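Tyrosine phosphatase (Orf virus, PDB 5NCR) dephosphorylates phosphotyrosine and probably also phosphoserine in proteins as a homodimeric dual-specificity-type phosphatase, and is probably linked to viral suppression of host interferon signalling. Local coordinates at residues A18-T29 / Y152-E163; R30-G38 / S119-K130. The protein carries 2 engineered substitutions. All blocks are in the same frame, centred on the assembly; numbering follows the deposited sequence.

Interaction 1: A18-T29 / Y152-E163; sequences AGPPLALPSGMT and YEIRDLRGAFLE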
loop_
_atom_site.group_PDB
_atom_site.type_symbol
_atom_site.label_atom_id
_atom_site.label_comp_id
_atom_site.label_asym_id
_atom_site.label_seq_id
_atom_site.Cartn_x
_atom_site.Cartn_y
_atom_site.Cartn_z
ATOM N N ALA B 18 6.536 2.452 7.984
ATOM C CA ALA B 18 5.885 3.635 8.523
ATOM C C ALA B 18 6.842 4.717 9.054
ATOM O O ALA B 18 6.397 5.803 9.453
ATOM C CB ALA B 18 4.887 3.221 9.590
ATOM N N GLY B 19 8.140 4.425 9.020
ATOM C CA GLY B 19 9.150 5.347 9.518
ATOM C C GLY B 19 9.248 5.256 11.031
ATOM O O GLY B 19 8.701 4.327 11.638
ATOM N N PRO B 20 9.908 6.234 11.685
ATOM C CA PRO B 20 10.057 6.168 13.156
ATOM C C PRO B 20 8.758 6.344 13.942
ATOM O O PRO B 20 7.921 7.155 13.559
ATOM C CB PRO B 20 11.024 7.308 13.476
ATOM C CG PRO B 20 10.954 8.198 12.330
ATOM C CD PRO B 20 10.615 7.397 11.119
ATOM N N PRO B 21 8.588 5.618 15.065
ATOM C CA PRO B 21 7.379 5.800 15.884
ATOM C C PRO B 21 7.298 7.216 16.439
ATOM O O PRO B 21 8.325 7.791 16.817
ATOM C CB PRO B 21 7.573 4.793 17.021
ATOM C CG PRO B 21 8.634 3.861 16.560
ATOM C CD PRO B 21 9.512 4.636 15.681
ATOM N N LEU B 22 6.097 7.795 16.434
ATOM C CA LEU B 22 5.854 9.140 16.951
ATOM C C LEU B 22 5.194 9.085 18.344
ATOM O O LEU B 22 4.955 10.118 18.963
ATOM C CB LEU B 22 5.093 10.016 15.940
ATOM C CG LEU B 22 5.787 10.139 14.550
ATOM C CD1 LEU B 22 4.933 10.892 13.563
ATOM C CD2 LEU B 22 7.156 10.769 14.658
ATOM N N ALA B 23 4.959 7.854 18.837
ATOM C CA ALA B 23 4.464 7.519 20.179
ATOM C C ALA B 23 4.883 6.087 20.490
ATOM O O ALA B 23 5.094 5.301 19.567
ATOM C CB ALA B 23 2.954 7.655 20.262
ATOM N N LEU B 24 5.073 5.766 21.768
ATOM C CA LEU B 24 5.430 4.407 22.162
ATOM C C LEU B 24 4.234 3.770 22.860
ATOM O O LEU B 24 3.410 4.516 23.405
ATOM C CB LEU B 24 6.702 4.362 23.033
ATOM C CG LEU B 24 8.049 4.640 22.310
ATOM C CD1 LEU B 24 9.220 4.326 23.219
ATOM C CD2 LEU B 24 8.180 3.837 20.983
ATOM N N PRO B 25 4.069 2.423 22.803
ATOM C CA PRO B 25 2.921 1.798 23.482
ATOM C C PRO B 25 2.829 2.199 24.953
ATOM O O PRO B 25 3.850 2.277 25.634
ATOM C CB PRO B 25 3.196 0.302 23.326
ATOM C CG PRO B 25 4.045 0.195 22.144
ATOM C CD PRO B 25 4.922 1.397 22.167
ATOM N N SER B 26 1.607 2.563 25.378
ATOM C CA SER B 26 1.260 2.970 26.724
ATOM C C SER B 26 -0.039 2.234 27.003
ATOM O O SER B 26 -1.107 2.595 26.480
ATOM C CB SER B 26 1.052 4.475 26.830
ATOM O OG SER B 26 0.485 4.757 28.101
ATOM N N GLY B 27 0.145 1.093 27.637
ATOM C CA GLY B 27 -0.909 0.193 28.065
ATOM C C GLY B 27 -1.078 -0.995 27.149
ATOM O O GLY B 27 -0.684 -0.942 25.975
ATOM N N MET B 28 -1.681 -2.058 27.660
ATOM C CA MET B 28 -1.918 -3.198 26.789
ATOM C C MET B 28 -3.078 -2.897 25.849
ATOM O O MET B 28 -3.892 -2.016 26.117
ATOM C CB MET B 28 -2.076 -4.523 27.553
ATOM C CG MET B 28 -2.924 -4.469 28.758
ATOM S SD MET B 28 -2.940 -6.140 29.501
ATOM C CE MET B 28 -2.018 -5.908 30.994
ATOM N N THR B 29 -3.115 -3.588 24.731
ATOM C CA THR B 29 -4.131 -3.433 23.698
ATOM C C THR B 29 -4.800 -4.784 23.540
ATOM O O THR B 29 -4.155 -5.785 23.310
ATOM C CB THR B 29 -3.500 -2.920 22.383
ATOM O OG1 THR B 29 -2.815 -1.697 22.647
ATOM C CG2 THR B 29 -4.527 -2.706 21.269
ATOM N N TYR B 152 -1.738 -0.645 9.994
ATOM C CA TYR B 152 -1.885 0.787 10.304
ATOM C C TYR B 152 -2.929 1.035 11.384
ATOM O O TYR B 152 -2.765 1.948 12.176
ATOM C CB TYR B 152 -2.112 1.620 9.049
ATOM C CG TYR B 152 -0.789 1.896 8.364
ATOM C CD1 TYR B 152 0.178 2.696 8.968
ATOM C CD2 TYR B 152 -0.474 1.300 7.149
ATOM C CE1 TYR B 152 1.424 2.899 8.380
ATOM C CE2 TYR B 152 0.765 1.507 6.544
ATOM C CZ TYR B 152 1.711 2.320 7.163
ATOM O OH TYR B 152 2.963 2.517 6.633
ATOM N N GLU B 153 -3.940 0.154 11.477
ATOM C CA GLU B 153 -4.974 0.259 12.508
ATOM C C GLU B 153 -4.359 0.022 13.899
ATOM O O GLU B 153 -4.571 0.838 14.808
ATOM C CB GLU B 153 -6.096 -0.740 12.202
ATOM C CG GLU B 153 -7.356 -0.628 13.048
ATOM C CD GLU B 153 -8.557 -1.312 12.406
ATOM O OE1 GLU B 153 -9.268 -2.051 13.128
ATOM O OE2 GLU B 153 -8.779 -1.128 11.183
ATOM N N ILE B 154 -3.549 -1.049 14.057
ATOM C CA ILE B 154 -2.899 -1.393 15.326
ATOM C C ILE B 154 -1.807 -0.377 15.638
ATOM O O ILE B 154 -1.715 0.067 16.786
ATOM C CB ILE B 154 -2.403 -2.887 15.376
ATOM C CG1 ILE B 154 -3.600 -3.845 15.188
ATOM C CG2 ILE B 154 -1.654 -3.169 16.724
ATOM C CD1 ILE B 154 -3.240 -5.304 14.827
ATOM N N ARG B 155 -1.010 0.016 14.622
ATOM C CA ARG B 155 0.046 1.014 14.809
ATOM C C ARG B 155 -0.538 2.367 15.247
ATOM O O ARG B 155 0.099 3.074 16.021
ATOM C CB ARG B 155 0.903 1.203 13.556
ATOM C CG ARG B 155 2.290 1.732 13.850
ATOM C CD ARG B 155 3.091 1.847 12.580
ATOM N NE ARG B 155 4.473 2.257 12.838
ATOM C CZ ARG B 155 4.896 3.520 12.891
ATOM N NH1 ARG B 155 4.045 4.522 12.694
ATOM N NH2 ARG B 155 6.179 3.789 13.114
ATOM N N ASP B 156 -1.744 2.706 14.794
ATOM C CA ASP B 156 -2.398 3.949 15.206
ATOM C C ASP B 156 -2.679 3.914 16.723
ATOM O O ASP B 156 -2.520 4.939 17.384
ATOM C CB ASP B 156 -3.711 4.173 14.419
ATOM C CG ASP B 156 -4.412 5.500 14.693
ATOM O OD1 ASP B 156 -3.719 6.462 15.107
ATOM O OD2 ASP B 156 -5.664 5.570 14.507
ATOM N N LEU B 157 -3.091 2.740 17.257
ATOM C CA LEU B 157 -3.412 2.590 18.686
ATOM C C LEU B 157 -2.176 2.533 19.569
ATOM O O LEU B 157 -2.230 2.964 20.716
ATOM C CB LEU B 157 -4.250 1.313 18.937
ATOM C CG LEU B 157 -5.604 1.170 18.238
ATOM C CD1 LEU B 157 -6.144 -0.221 18.420
ATOM C CD2 LEU B 157 -6.606 2.184 18.727
ATOM N N ARG B 158 -1.085 1.973 19.054
ATOM C CA ARG B 158 0.115 1.668 19.823
ATOM C C ARG B 158 1.318 2.562 19.566
ATOM O O ARG B 158 2.271 2.527 20.349
ATOM C CB ARG B 158 0.470 0.194 19.602
ATOM C CG ARG B 158 -0.611 -0.653 20.257
ATOM C CD ARG B 158 -0.296 -2.099 20.397
ATOM N NE ARG B 158 0.896 -2.385 21.195
ATOM C CZ ARG B 158 0.962 -2.438 22.522
ATOM N NH1 ARG B 158 -0.097 -2.120 23.264
ATOM N NH2 ARG B 158 2.097 -2.769 23.119
ATOM N N GLY B 159 1.286 3.328 18.479
ATOM C CA GLY B 159 2.365 4.242 18.106
ATOM C C GLY B 159 3.507 3.531 17.426
ATOM O O GLY B 159 3.959 3.961 16.365
ATOM N N ALA B 160 4.029 2.472 18.072
ATOM C CA ALA B 160 5.084 1.632 17.531
ATOM C C ALA B 160 4.536 0.237 17.506
ATOM O O ALA B 160 4.010 -0.244 18.524
ATOM C CB ALA B 160 6.313 1.686 18.405
ATOM N N PHE B 161 4.636 -0.414 16.343
ATOM C CA PHE B 161 4.106 -1.757 16.165
ATOM C C PHE B 161 4.784 -2.427 15.002
ATOM O O PHE B 161 4.702 -1.920 13.886
ATOM C CB PHE B 161 2.565 -1.701 15.952
ATOM C CG PHE B 161 1.938 -3.022 15.546
ATOM C CD1 PHE B 161 1.777 -4.047 16.468
ATOM C CD2 PHE B 161 1.481 -3.221 14.242
ATOM C CE1 PHE B 161 1.200 -5.270 16.088
ATOM C CE2 PHE B 161 0.881 -4.430 13.869
ATOM C CZ PHE B 161 0.764 -5.456 14.785
ATOM N N LEU B 162 5.439 -3.562 15.245
ATOM C CA LEU B 162 6.045 -4.367 14.190
ATOM C C LEU B 162 6.932 -3.555 13.229
ATOM O O LEU B 162 6.747 -3.554 12.010
ATOM C CB LEU B 162 4.899 -5.103 13.478
ATOM C CG LEU B 162 5.206 -6.250 12.521
ATOM C CD1 LEU B 162 6.177 -7.273 13.110
ATOM C CD2 LEU B 162 3.917 -6.880 12.087
ATOM N N GLU B 163 7.869 -2.821 13.812
ATOM C CA GLU B 163 8.814 -1.963 13.116
ATOM C C GLU B 163 9.876 -2.823 12.447
ATOM O O GLU B 163 10.381 -2.475 11.379
ATOM C CB GLU B 163 9.443 -0.946 14.109
ATOM C CG GLU B 163 8.417 -0.151 14.926
ATOM C CD GLU B 163 7.455 0.688 14.112
ATOM O OE1 GLU B 163 7.910 1.266 13.105
ATOM O OE2 GLU B 163 6.251 0.744 14.452
HETATM O O HOH W 1 7.159 0.250 10.152
HETATM O O HOH W 2 3.919 6.610 15.311
HETATM O O HOH W 3 2.158 -2.100 25.815
#
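Arg158 anchors the loop Ala18–Thr29 to the C-terminal end of helix 140–158, in the α/β fold of the dual-specificity phosphatases. Its chain bends at chi3 (60°), turning the guanidinium toward the loop. There NH1 serves two acceptors: Thr29 OG1, 2.8 Å from Arg158 NH1 and near the guanidinium plane, and Gly27 O, 3.0 Å from the same nitrogen but reached by a more bent N-H (137°). Arginine suits the place because its other amino group, NH2, holds a water that also donates to Gly27 O, and bonds Gly115 O, in the phosphate-binding loop of the family signature. Pro25 lays its CB over one face of the group, 3.3 Å from Arg158 NH2, an apolar cover toward the rim of that face. Just beyond the helix, Gly159 has positive phi and no side chain, which lets Ala23 O come within 3.3 Å of Gly159 CA in a CA-H...O contact.

Farther back along the loop, Ala18 puts its small CB over the centre of the Arg155 guanidinium, 3.3 Å from Arg155 CZ, with Gly159 O over the opposite face. The same methyl touches Tyr152, whose OH bonds Cys15 O and whose ring makes a cation-pi contact with Arg14 of the second subunit. Between these ends, Pro21 CB packs on Ala160 CB at 3.6 Å. Glu163 holds Arg155 from the side in a salt bridge, OE2 taking Arg155 NE at 2.8 Å on its syn lone pair and OE1 taking NH2. On its anti lone pair, Glu163 OE2 also accepts Phe161 N, at 2.7 Å.

Interaction 2: R30-G38 / S119-K130; sequences RLTDHVYLG and SGAAAMGYVMHK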
loop_
_atom_site.group_PDB
_atom_site.type_symbol
_atom_site.label_atom_id
_atom_site.label_comp_id
_atom_site.label_asym_id
_atom_site.label_seq_id
_atom_site.Cartn_x
_atom_site.Cartn_y
_atom_site.Cartn_z
ATOM N N ARG B 30 -6.103 -4.785 23.649
ATOM C CA ARG B 30 -6.930 -5.950 23.512
ATOM C C ARG B 30 -7.152 -6.121 21.999
ATOM O O ARG B 30 -7.732 -5.249 21.360
ATOM C CB ARG B 30 -8.229 -5.662 24.271
ATOM C CG ARG B 30 -9.104 -6.836 24.491
ATOM C CD ARG B 30 -10.364 -6.389 25.192
ATOM N NE ARG B 30 -11.548 -6.566 24.349
ATOM C CZ ARG B 30 -12.747 -6.057 24.615
ATOM N NH1 ARG B 30 -12.943 -5.334 25.713
ATOM N NH2 ARG B 30 -13.755 -6.251 23.775
ATOM N N LEU B 31 -6.625 -7.200 21.419
ATOM C CA LEU B 31 -6.722 -7.479 19.974
ATOM C C LEU B 31 -8.018 -8.198 19.628
ATOM O O LEU B 31 -8.611 -7.938 18.568
ATOM C CB LEU B 31 -5.534 -8.311 19.478
ATOM C CG LEU B 31 -4.120 -7.788 19.734
ATOM C CD1 LEU B 31 -3.143 -8.946 19.854
ATOM C CD2 LEU B 31 -3.689 -6.785 18.673
ATOM N N THR B 32 -8.400 -9.170 20.472
ATOM C CA THR B 32 -9.663 -9.907 20.399
ATOM C C THR B 32 -10.226 -9.929 21.813
ATOM O O THR B 32 -9.500 -9.575 22.742
ATOM C CB THR B 32 -9.494 -11.340 19.862
ATOM O OG1 THR B 32 -8.607 -12.038 20.707
ATOM C CG2 THR B 32 -8.994 -11.380 18.447
ATOM N N ASP B 33 -11.457 -10.433 22.001
ATOM C CA ASP B 33 -12.069 -10.517 23.322
ATOM C C ASP B 33 -11.137 -11.102 24.406
ATOM O O ASP B 33 -11.164 -10.610 25.532
ATOM C CB ASP B 33 -13.387 -11.289 23.271
ATOM C CG ASP B 33 -14.572 -10.477 22.783
ATOM O OD1 ASP B 33 -14.641 -10.198 21.565
ATOM O OD2 ASP B 33 -15.423 -10.108 23.621
ATOM N N HIS B 34 -10.269 -12.080 24.068
ATOM C CA HIS B 34 -9.388 -12.669 25.082
ATOM C C HIS B 34 -7.879 -12.527 24.825
ATOM O O HIS B 34 -7.103 -12.903 25.692
ATOM C CB HIS B 34 -9.758 -14.144 25.322
ATOM C CG HIS B 34 -11.228 -14.350 25.521
ATOM N ND1 HIS B 34 -11.862 -13.847 26.662
ATOM C CD2 HIS B 34 -12.162 -14.921 24.733
ATOM C CE1 HIS B 34 -13.142 -14.146 26.538
ATOM N NE2 HIS B 34 -13.382 -14.787 25.401
ATOM N N VAL B 35 -7.447 -12.003 23.674
ATOM C CA VAL B 35 -6.004 -11.855 23.415
ATOM C C VAL B 35 -5.582 -10.382 23.531
ATOM O O VAL B 35 -6.201 -9.506 22.954
ATOM C CB VAL B 35 -5.519 -12.527 22.104
ATOM C CG1 VAL B 35 -4.000 -12.389 21.920
ATOM C CG2 VAL B 35 -5.939 -13.989 22.076
ATOM N N TYR B 36 -4.539 -10.132 24.327
ATOM C CA TYR B 36 -3.993 -8.815 24.604
ATOM C C TYR B 36 -2.537 -8.768 24.194
ATOM O O TYR B 36 -1.827 -9.781 24.252
ATOM C CB TYR B 36 -4.120 -8.483 26.104
ATOM C CG TYR B 36 -5.534 -8.396 26.647
ATOM C CD1 TYR B 36 -6.286 -9.543 26.880
ATOM C CD2 TYR B 36 -6.079 -7.177 27.027
ATOM C CE1 TYR B 36 -7.561 -9.473 27.435
ATOM C CE2 TYR B 36 -7.347 -7.096 27.594
ATOM C CZ TYR B 36 -8.093 -8.241 27.775
ATOM O OH TYR B 36 -9.350 -8.159 28.327
ATOM N N LEU B 37 -2.111 -7.582 23.756
ATOM C CA LEU B 37 -0.758 -7.271 23.327
ATOM C C LEU B 37 -0.212 -6.275 24.338
ATOM O O LEU B 37 -0.877 -5.298 24.636
ATOM C CB LEU B 37 -0.785 -6.676 21.892
ATOM C CG LEU B 37 0.494 -6.070 21.316
ATOM C CD1 LEU B 37 1.626 -7.064 21.346
ATOM C CD2 LEU B 37 0.285 -5.645 19.869
ATOM N N GLY B 38 0.967 -6.556 24.876
ATOM C CA GLY B 38 1.580 -5.681 25.858
ATOM C C GLY B 38 3.081 -5.732 25.892
ATOM O O GLY B 38 3.713 -6.440 25.098
ATOM N N SER B 119 6.248 -9.501 20.189
ATOM C CA SER B 119 4.839 -9.652 20.536
ATOM C C SER B 119 3.947 -9.063 19.450
ATOM O O SER B 119 2.876 -9.616 19.189
ATOM C CB SER B 119 4.543 -9.028 21.895
ATOM O OG SER B 119 4.915 -7.659 21.888
ATOM N N GLY B 120 4.373 -7.946 18.853
ATOM C CA GLY B 120 3.662 -7.324 17.746
ATOM C C GLY B 120 3.551 -8.304 16.575
ATOM O O GLY B 120 2.477 -8.445 15.992
ATOM N N ALA B 121 4.641 -9.062 16.274
ATOM C CA ALA B 121 4.619 -10.065 15.196
ATOM C C ALA B 121 3.621 -11.185 15.477
ATOM O O ALA B 121 2.846 -11.555 14.599
ATOM C CB ALA B 121 6.016 -10.628 14.958
ATOM N N ALA B 122 3.550 -11.619 16.724
ATOM C CA ALA B 122 2.585 -12.632 17.173
ATOM C C ALA B 122 1.160 -12.083 17.018
ATOM O O ALA B 122 0.292 -12.769 16.470
ATOM C CB ALA B 122 2.848 -12.971 18.630
ATOM N N ALA B 123 0.957 -10.820 17.453
ATOM C CA ALA B 123 -0.309 -10.100 17.369
ATOM C C ALA B 123 -0.786 -9.988 15.888
ATOM O O ALA B 123 -1.926 -10.306 15.590
ATOM C CB ALA B 123 -0.141 -8.718 17.970
ATOM N N MET B 124 0.098 -9.568 14.984
ATOM C CA MET B 124 -0.186 -9.439 13.551
ATOM C C MET B 124 -0.540 -10.786 12.963
ATOM O O MET B 124 -1.557 -10.903 12.270
ATOM C CB MET B 124 1.023 -8.838 12.811
ATOM C CG MET B 124 0.679 -8.341 11.410
ATOM S SD MET B 124 -0.503 -6.942 11.428
ATOM C CE MET B 124 -1.148 -7.079 9.741
ATOM N N GLY B 125 0.274 -11.804 13.282
ATOM C CA GLY B 125 0.022 -13.159 12.807
ATOM C C GLY B 125 -1.339 -13.662 13.238
ATOM O O GLY B 125 -2.102 -14.174 12.420
ATOM N N TYR B 126 -1.668 -13.484 14.515
ATOM C CA TYR B 126 -2.940 -13.947 15.067
ATOM C C TYR B 126 -4.174 -13.232 14.469
ATOM O O TYR B 126 -5.179 -13.882 14.178
ATOM C CB TYR B 126 -2.918 -13.874 16.589
ATOM C CG TYR B 126 -4.241 -14.280 17.199
ATOM C CD1 TYR B 126 -4.772 -15.542 16.981
ATOM C CD2 TYR B 126 -5.012 -13.367 17.904
ATOM C CE1 TYR B 126 -6.026 -15.894 17.477
ATOM C CE2 TYR B 126 -6.245 -13.726 18.451
ATOM C CZ TYR B 126 -6.755 -14.986 18.226
ATOM O OH TYR B 126 -7.991 -15.310 18.730
ATOM N N VAL B 127 -4.082 -11.919 14.274
ATOM C CA VAL B 127 -5.141 -11.120 13.660
ATOM C C VAL B 127 -5.354 -11.572 12.194
ATOM O O VAL B 127 -6.495 -11.717 11.765
ATOM C CB VAL B 127 -4.872 -9.604 13.815
ATOM C CG1 VAL B 127 -5.863 -8.797 12.978
ATOM C CG2 VAL B 127 -4.967 -9.187 15.300
ATOM N N MET B 128 -4.268 -11.851 11.472
ATOM C CA MET B 128 -4.319 -12.347 10.079
ATOM C C MET B 128 -4.946 -13.731 10.051
ATOM O O MET B 128 -5.895 -13.963 9.295
ATOM C CB MET B 128 -2.915 -12.390 9.426
ATOM C CG MET B 128 -2.344 -11.013 9.078
ATOM S SD MET B 128 -3.372 -9.968 7.983
ATOM C CE MET B 128 -3.453 -10.992 6.455
ATOM N N HIS B 129 -4.487 -14.618 10.949
ATOM C CA HIS B 129 -5.012 -15.972 11.094
ATOM C C HIS B 129 -6.509 -15.966 11.404
ATOM O O HIS B 129 -7.255 -16.741 10.810
ATOM C CB HIS B 129 -4.277 -16.710 12.208
ATOM C CG HIS B 129 -4.777 -18.101 12.410
ATOM N ND1 HIS B 129 -5.596 -18.425 13.484
ATOM C CD2 HIS B 129 -4.588 -19.202 11.651
ATOM C CE1 HIS B 129 -5.845 -19.717 13.358
ATOM N NE2 HIS B 129 -5.260 -20.224 12.276
ATOM N N LYS B 130 -6.937 -15.104 12.335
ATOM C CA LYS B 130 -8.332 -15.010 12.735
ATOM C C LYS B 130 -9.216 -14.575 11.564
ATOM O O LYS B 130 -10.261 -15.173 11.340
ATOM C CB LYS B 130 -8.469 -14.088 13.957
ATOM C CG LYS B 130 -9.892 -13.949 14.449
ATOM C CD LYS B 130 -9.983 -13.383 15.839
ATOM C CE LYS B 130 -11.435 -13.015 16.145
ATOM N NZ LYS B 130 -11.932 -11.851 15.346
#
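With chi1 at 170° Leu37 carries its CG away from the backbone N and toward helix 118–134, where the two methyls span one turn of the helix face: CD1 lies against Ser119 and CD2 reaches Ala123 CB at 3.6 Å. Tyr126, its chi1 at 177°, extends its ring the other way, toward the strand, so that Tyr126 CE2 lies 3.6 Å from Val35 CG2. Strand 35–38 runs roughly antiparallel to the helix, their axes 8.6 Å apart at closest approach. Leu31 and Thr32 both lie across from Val35 in a classic beta bulge, and both point at the helix. Leu31 CD1 meets Ala123 CB, 3.6 Å away; the small alanine leaves room for both leucines. Thr32 CG2 presses on the chain of Lys130, tip to tip and tight at 3.4 Å from Lys130 CD, while Thr32 OG1 lies at the edge of the Tyr126 ring, in its plane.

Hydrocarbon therefore does the joining in this buried strand-on-helix packing, and the hydroxyls of Thr32 and Ser119 turn to other partners: Thr32 OG1 bonds Glu102 and Ser119 OG bonds Ser112 OG. The Ser119 side chain lies about 4 Å from a phosphate ion, probably from the crystallisation liquor, placing this helix end beside the phosphate site.

From the N terminus, the chain leaves helix 7–15, enters the 18–29 loop and runs into strand 29–30, then turns back into the antiparallel strand 35–38. Interaction 1 closes the larger loop, joining that N-terminal passage to the end of helix 140–158 and the turn after it. Interaction 2 lies wholly within this loop, bringing 30–38 against helix 118–134, the helix that precedes 140–158 in sequence. The two contacts adjoin: Thr29 and Leu37 pair through their backbones, and Phe161 packs on Gly120. Together they tie the antiparallel edge of the sheet to two successive helices, interaction 1 near the surface and interaction 2 in the interior.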